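Local coordinates for N-carbamoylsarcosine amidase related protein (PDB 3EEF) that probably hydrolyses the amide-type bond of N-carbamoylsarcosine or a related compound, as a zinc-containing member of the isochorismatase-like cysteine hydrolase family, at residues Asn49-Pro54 and Val87-Ala92; Asp56-Ile61 and His91-Phe96. All blocks are in the same frame, centred on the assembly; numbering follows the deposited sequence.

Interaction 1. Residues Asn49-Pro54 and Val87-Ala92. With ZN (zinc ion), chain C.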
loop_
_atom_site.group_PDB
_atom_site.type_symbol
_atom_site.label_atom_id
_atom_site.label_comp_id
_atom_site.label_asym_id
_atom_site.label_seq_id
_atom_site.Cartn_x
_atom_site.Cartn_y
_atom_site.Cartn_z
ATOM N N ASN A 49 9.742 4.605 -14.926
ATOM C CA ASN A 49 11.118 5.124 -14.944
ATOM C C ASN A 49 11.557 5.716 -13.633
ATOM O O ASN A 49 10.870 6.570 -13.056
ATOM C CB ASN A 49 11.212 6.230 -15.978
ATOM C CG ASN A 49 10.638 5.812 -17.286
ATOM O OD1 ASN A 49 11.010 4.766 -17.813
ATOM N ND2 ASN A 49 9.703 6.590 -17.810
ATOM N N ASP A 50 12.704 5.272 -13.148
ATOM C CA ASP A 50 13.350 5.954 -12.037
ATOM C C ASP A 50 13.342 7.464 -12.249
ATOM O O ASP A 50 13.627 7.949 -13.345
ATOM C CB ASP A 50 14.776 5.445 -11.836
ATOM C CG ASP A 50 14.837 4.188 -10.955
ATOM O OD1 ASP A 50 13.781 3.760 -10.422
ATOM O OD2 ASP A 50 15.955 3.666 -10.748
ATOM N N SER A 51 12.941 8.199 -11.220
ATOM C CA SER A 51 12.930 9.666 -11.265
ATOM C C SER A 51 13.257 10.131 -9.845
ATOM O O SER A 51 12.412 10.678 -9.145
ATOM C CB SER A 51 11.548 10.161 -11.747
ATOM O OG SER A 51 11.412 11.575 -11.744
ATOM N N HIS A 52 14.502 9.870 -9.438
ATOM C CA HIS A 52 14.909 9.873 -8.032
ATOM C C HIS A 52 15.168 11.250 -7.460
ATOM O O HIS A 52 15.571 12.155 -8.181
ATOM C CB HIS A 52 16.179 9.047 -7.831
ATOM C CG HIS A 52 15.966 7.563 -7.909
ATOM N ND1 HIS A 52 15.217 6.863 -6.982
ATOM C CD2 HIS A 52 16.461 6.634 -8.771
ATOM C CE1 HIS A 52 15.233 5.573 -7.291
ATOM N NE2 HIS A 52 15.998 5.403 -8.362
ATOM N N TYR A 53 14.860 11.378 -6.169
ATOM C CA TYR A 53 15.280 12.472 -5.336
ATOM C C TYR A 53 16.576 12.048 -4.620
ATOM O O TYR A 53 16.819 10.854 -4.377
ATOM C CB TYR A 53 14.266 12.796 -4.219
ATOM C CG TYR A 53 12.839 13.098 -4.614
ATOM C CD1 TYR A 53 12.538 13.968 -5.664
ATOM C CD2 TYR A 53 11.777 12.543 -3.890
ATOM C CE1 TYR A 53 11.192 14.247 -6.005
ATOM C CE2 TYR A 53 10.463 12.821 -4.212
ATOM C CZ TYR A 53 10.165 13.666 -5.258
ATOM O OH TYR A 53 8.841 13.894 -5.538
ATOM N N PRO A 54 17.372 13.034 -4.204
ATOM C CA PRO A 54 18.630 12.758 -3.520
ATOM C C PRO A 54 18.481 11.852 -2.308
ATOM O O PRO A 54 19.406 11.116 -1.980
ATOM C CB PRO A 54 19.087 14.145 -3.086
ATOM C CG PRO A 54 18.502 15.069 -4.147
ATOM C CD PRO A 54 17.191 14.474 -4.491
ATOM N N VAL A 87 3.264 7.123 -18.857
ATOM C CA VAL A 87 4.642 7.333 -18.386
ATOM C C VAL A 87 4.604 7.683 -16.884
ATOM O O VAL A 87 4.027 8.709 -16.488
ATOM C CB VAL A 87 5.382 8.423 -19.168
ATOM C CG1 VAL A 87 6.859 8.540 -18.693
ATOM C CG2 VAL A 87 5.296 8.172 -20.678
ATOM N N LEU A 88 5.198 6.798 -16.072
ATOM C CA LEU A 88 5.154 6.874 -14.626
ATOM C C LEU A 88 6.577 7.127 -14.099
ATOM O O LEU A 88 7.586 6.582 -14.643
ATOM C CB LEU A 88 4.602 5.574 -14.015
ATOM C CG LEU A 88 3.095 5.334 -13.862
ATOM C CD1 LEU A 88 2.324 5.821 -15.085
ATOM C CD2 LEU A 88 2.767 3.856 -13.562
ATOM N N GLU A 89 6.648 7.979 -13.072
ATOM C CA GLU A 89 7.883 8.196 -12.345
ATOM C C GLU A 89 7.836 7.279 -11.152
ATOM O O GLU A 89 6.807 7.190 -10.486
ATOM C CB GLU A 89 8.001 9.648 -11.872
ATOM C CG GLU A 89 8.249 10.668 -12.978
ATOM C CD GLU A 89 8.082 12.086 -12.474
ATOM O OE1 GLU A 89 8.774 12.453 -11.517
ATOM O OE2 GLU A 89 7.236 12.832 -13.011
ATOM N N LYS A 90 8.941 6.598 -10.876
ATOM C CA LYS A 90 9.055 5.751 -9.701
ATOM C C LYS A 90 10.303 6.120 -8.881
ATOM O O LYS A 90 11.274 6.646 -9.425
ATOM C CB LYS A 90 9.067 4.272 -10.109
ATOM C CG LYS A 90 10.335 3.773 -10.821
ATOM C CD LYS A 90 10.246 2.259 -11.053
ATOM C CE LYS A 90 11.498 1.699 -11.658
ATOM N NZ LYS A 90 12.558 1.356 -10.632
ATOM N N HIS A 91 10.263 5.822 -7.583
ATOM C CA HIS A 91 11.342 6.155 -6.653
ATOM C C HIS A 91 12.012 4.944 -5.960
ATOM O O HIS A 91 12.895 5.137 -5.123
ATOM C CB HIS A 91 10.795 7.117 -5.594
ATOM C CG HIS A 91 10.540 8.487 -6.141
ATOM N ND1 HIS A 91 11.496 9.482 -6.121
ATOM C CD2 HIS A 91 9.457 9.006 -6.781
ATOM C CE1 HIS A 91 11.007 10.561 -6.705
ATOM N NE2 HIS A 91 9.772 10.300 -7.113
ATOM N N ALA A 92 11.584 3.731 -6.330
ATOM C CA ALA A 92 12.112 2.469 -5.793
ATOM C C ALA A 92 12.143 1.427 -6.897
ATOM O O ALA A 92 11.701 1.679 -8.055
ATOM C CB ALA A 92 11.243 1.978 -4.606
HETATM ZN ZN ZN C . 16.989 3.533 -9.011
HETATM O O HOH W 1 8.066 12.249 -8.461
#
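N49 and D50 pair in parallel with E89 and K90, and three backbone bonds mark the register: N49 N to L88 O, K90 N to N49 O and S51 N to K90 O, each 2.9 Å. The tight part lies on the buried face carrying D50 and K90. K90 NZ meets D50 OD1 at 2.7 Å in a salt bridge, from above the carboxylate plane, and a bend at chi4 (85°) lets the same nitrogen donate to A92 O. The other oxygen, D50 OD2, binds zinc at 2.0 Å beside H52 NE2, making the lysine second-shell. With an alanine in place of K90, D50 OD1 would probably lose its salt-bridge partner, and the zinc-binding carboxylate would be freer to turn. The E89 side is looser and reaches solvent: S51 OG donates to E89 OE1 at 2.8 Å, and a water joins that oxygen to H91 NE2. D56 OD2 accepts from ND1 of both H91 and H52. H91 CE1 sits 3.3 Å above the centre of the Y53 ring, the planes inclined by 37°. Strand 86-90 is outermost in this chain's sheet; strand 45-50 separates it from strand 3-8, while L88 packs on helix 101-107 and on Y53 of a second subunit.

Interaction 2. Residues Asp56-Ile61 and His91-Phe96. With ZN (zinc ion), chain C.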
loop_
_atom_site.group_PDB
_atom_site.type_symbol
_atom_site.label_atom_id
_atom_site.label_comp_id
_atom_site.label_asym_id
_atom_site.label_seq_id
_atom_site.Cartn_x
_atom_site.Cartn_y
_atom_site.Cartn_z
ATOM N N ASP A 56 15.942 9.494 -1.783
ATOM C CA ASP A 56 15.320 8.188 -1.959
ATOM C C ASP A 56 16.173 7.104 -1.269
ATOM O O ASP A 56 17.395 7.154 -1.291
ATOM C CB ASP A 56 15.098 7.871 -3.434
ATOM C CG ASP A 56 13.948 8.655 -4.029
ATOM O OD1 ASP A 56 13.147 9.232 -3.280
ATOM O OD2 ASP A 56 13.844 8.702 -5.249
ATOM N N PRO A 57 15.519 6.111 -0.648
ATOM C CA PRO A 57 16.232 5.085 0.142
ATOM C C PRO A 57 17.397 4.453 -0.588
ATOM O O PRO A 57 18.446 4.210 0.011
ATOM C CB PRO A 57 15.160 4.028 0.389
ATOM C CG PRO A 57 13.857 4.796 0.306
ATOM C CD PRO A 57 14.075 5.841 -0.730
ATOM N N GLU A 58 17.228 4.194 -1.878
ATOM C CA GLU A 58 18.253 3.452 -2.611
ATOM C C GLU A 58 19.474 4.295 -3.056
ATOM O O GLU A 58 20.446 3.728 -3.563
ATOM C CB GLU A 58 17.632 2.739 -3.803
ATOM C CG GLU A 58 17.544 3.586 -5.021
ATOM C CD GLU A 58 16.769 2.909 -6.122
ATOM O OE1 GLU A 58 17.349 2.781 -7.198
ATOM O OE2 GLU A 58 15.594 2.526 -5.904
ATOM N N ILE A 59 19.420 5.616 -2.864
ATOM C CA ILE A 59 20.524 6.506 -3.235
ATOM C C ILE A 59 21.787 6.296 -2.381
ATOM O O ILE A 59 22.918 6.320 -2.906
ATOM C CB ILE A 59 20.093 7.981 -3.200
ATOM C CG1 ILE A 59 18.995 8.223 -4.239
ATOM C CG2 ILE A 59 21.272 8.886 -3.463
ATOM C CD1 ILE A 59 19.351 7.779 -5.686
ATOM N N ARG A 60 21.582 6.048 -1.088
ATOM C CA ARG A 60 22.633 5.562 -0.204
ATOM C C ARG A 60 23.345 4.323 -0.798
ATOM O O ARG A 60 24.559 4.190 -0.679
ATOM C CB ARG A 60 22.011 5.209 1.158
ATOM N N ILE A 61 22.597 3.424 -1.444
ATOM C CA ILE A 61 23.188 2.189 -1.982
ATOM C C ILE A 61 23.935 2.416 -3.299
ATOM O O ILE A 61 25.039 1.919 -3.468
ATOM C CB ILE A 61 22.114 1.125 -2.225
ATOM C CG1 ILE A 61 21.464 0.729 -0.891
ATOM C CG2 ILE A 61 22.713 -0.103 -2.949
ATOM C CD1 ILE A 61 20.218 -0.126 -1.067
ATOM N N HIS A 91 10.263 5.822 -7.583
ATOM C CA HIS A 91 11.342 6.155 -6.653
ATOM C C HIS A 91 12.012 4.944 -5.960
ATOM O O HIS A 91 12.895 5.137 -5.123
ATOM C CB HIS A 91 10.795 7.117 -5.594
ATOM C CG HIS A 91 10.540 8.487 -6.141
ATOM N ND1 HIS A 91 11.496 9.482 -6.121
ATOM C CD2 HIS A 91 9.457 9.006 -6.781
ATOM C CE1 HIS A 91 11.007 10.561 -6.705
ATOM N NE2 HIS A 91 9.772 10.300 -7.113
ATOM N N ALA A 92 11.584 3.731 -6.330
ATOM C CA ALA A 92 12.112 2.469 -5.793
ATOM C C ALA A 92 12.143 1.427 -6.897
ATOM O O ALA A 92 11.701 1.679 -8.055
ATOM C CB ALA A 92 11.243 1.978 -4.606
ATOM N N TYR A 93 12.697 0.264 -6.586
ATOM C CA TYR A 93 12.957 -0.737 -7.645
ATOM C C TYR A 93 11.674 -1.147 -8.359
ATOM O O TYR A 93 11.620 -1.125 -9.599
ATOM C CB TYR A 93 13.643 -1.973 -7.079
ATOM C CG TYR A 93 15.007 -1.731 -6.441
ATOM C CD1 TYR A 93 15.946 -0.867 -7.022
ATOM C CD2 TYR A 93 15.386 -2.429 -5.305
ATOM C CE1 TYR A 93 17.183 -0.687 -6.451
ATOM C CE2 TYR A 93 16.631 -2.245 -4.724
ATOM C CZ TYR A 93 17.525 -1.388 -5.300
ATOM O OH TYR A 93 18.745 -1.206 -4.679
ATOM N N SER A 94 10.652 -1.518 -7.578
ATOM C CA SER A 94 9.373 -1.924 -8.135
ATOM C C SER A 94 8.595 -0.793 -8.791
ATOM O O SER A 94 8.406 0.274 -8.197
ATOM C CB SER A 94 8.481 -2.529 -7.056
ATOM O OG SER A 94 7.213 -2.833 -7.616
ATOM N N GLY A 95 8.086 -1.057 -9.988
ATOM C CA GLY A 95 7.167 -0.142 -10.667
ATOM C C GLY A 95 5.870 0.153 -9.947
ATOM O O GLY A 95 5.170 1.096 -10.314
ATOM N N PHE A 96 5.538 -0.647 -8.928
ATOM C CA PHE A 96 4.314 -0.453 -8.157
ATOM C C PHE A 96 4.475 0.419 -6.933
ATOM O O PHE A 96 3.505 1.046 -6.506
ATOM C CB PHE A 96 3.782 -1.779 -7.656
ATOM C CG PHE A 96 3.253 -2.672 -8.737
ATOM C CD1 PHE A 96 1.910 -2.613 -9.116
ATOM C CD2 PHE A 96 4.073 -3.600 -9.359
ATOM C CE1 PHE A 96 1.387 -3.474 -10.129
ATOM C CE2 PHE A 96 3.552 -4.468 -10.405
ATOM C CZ PHE A 96 2.222 -4.385 -10.771
HETATM ZN ZN ZN C . 16.989 3.533 -9.011
HETATM O O HOH W 2 14.547 4.012 -3.166
HETATM O O HOH W 3 14.683 0.769 -4.134
#
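D56 and H91 bring their backbones to 6.5 Å between CA atoms, and E58 and A92 to 7.0 Å; no direct backbone-to-backbone hydrogen bond links the segments, which side chains and water join. H91 ND1 donates to D56 OD2 at 2.6 Å with an N-H...O angle of 159°. The oxygen lies almost in the imidazole plane and is met on its syn side, although carboxylate and ring stand 88° apart. D56 OD2 also accepts from H52 ND1 and Y53 N, a threefold grip that ties a zinc-binding histidine and H91 to one carboxylate. E58 CG lies between the backbone N and carbonyl carbon (chi1 86°), and the extended chain beyond it carries OE1 to the zinc at 2.0 Å. E58 OE2 instead takes a bond from a water 2.7 Å away that sits over the centre of the Y93 ring. A second water accepts from E58 N and donates to H91 O, 2.8 Å off, and to E58 OE2. Y93 CE1 comes to 3.6 Å from E58 OE1, while its hydroxyl bonds to V160 O of a third subunit. D50, H52 and H65 complete the zinc site with E58: a mixed carboxylate-histidine metal centre, with D56 as a second-shell carboxylate behind H52.

Both interactions are largely buried and converge on one zinc ion, with H91 and A92 common to them. Interaction 1 contributes D50 and H52 from the end of strand 45-50 and the loop after it; interaction 2 adds E58 from the segment 56-61. Their chemistry follows their place in the fold. Residues 49-54 and 87-92 bury 512 Å² through regular parallel strand bonding and a salt bridge, whereas 56-61 and 91-96 bury 283 Å² through one direct hydrogen bond and bridging waters. Each also borders neighbouring subunits: the second lies beside both, and the third touches more of interaction 2, where V160 O of that subunit is hydrogen-bonded to the Y93 hydroxyl.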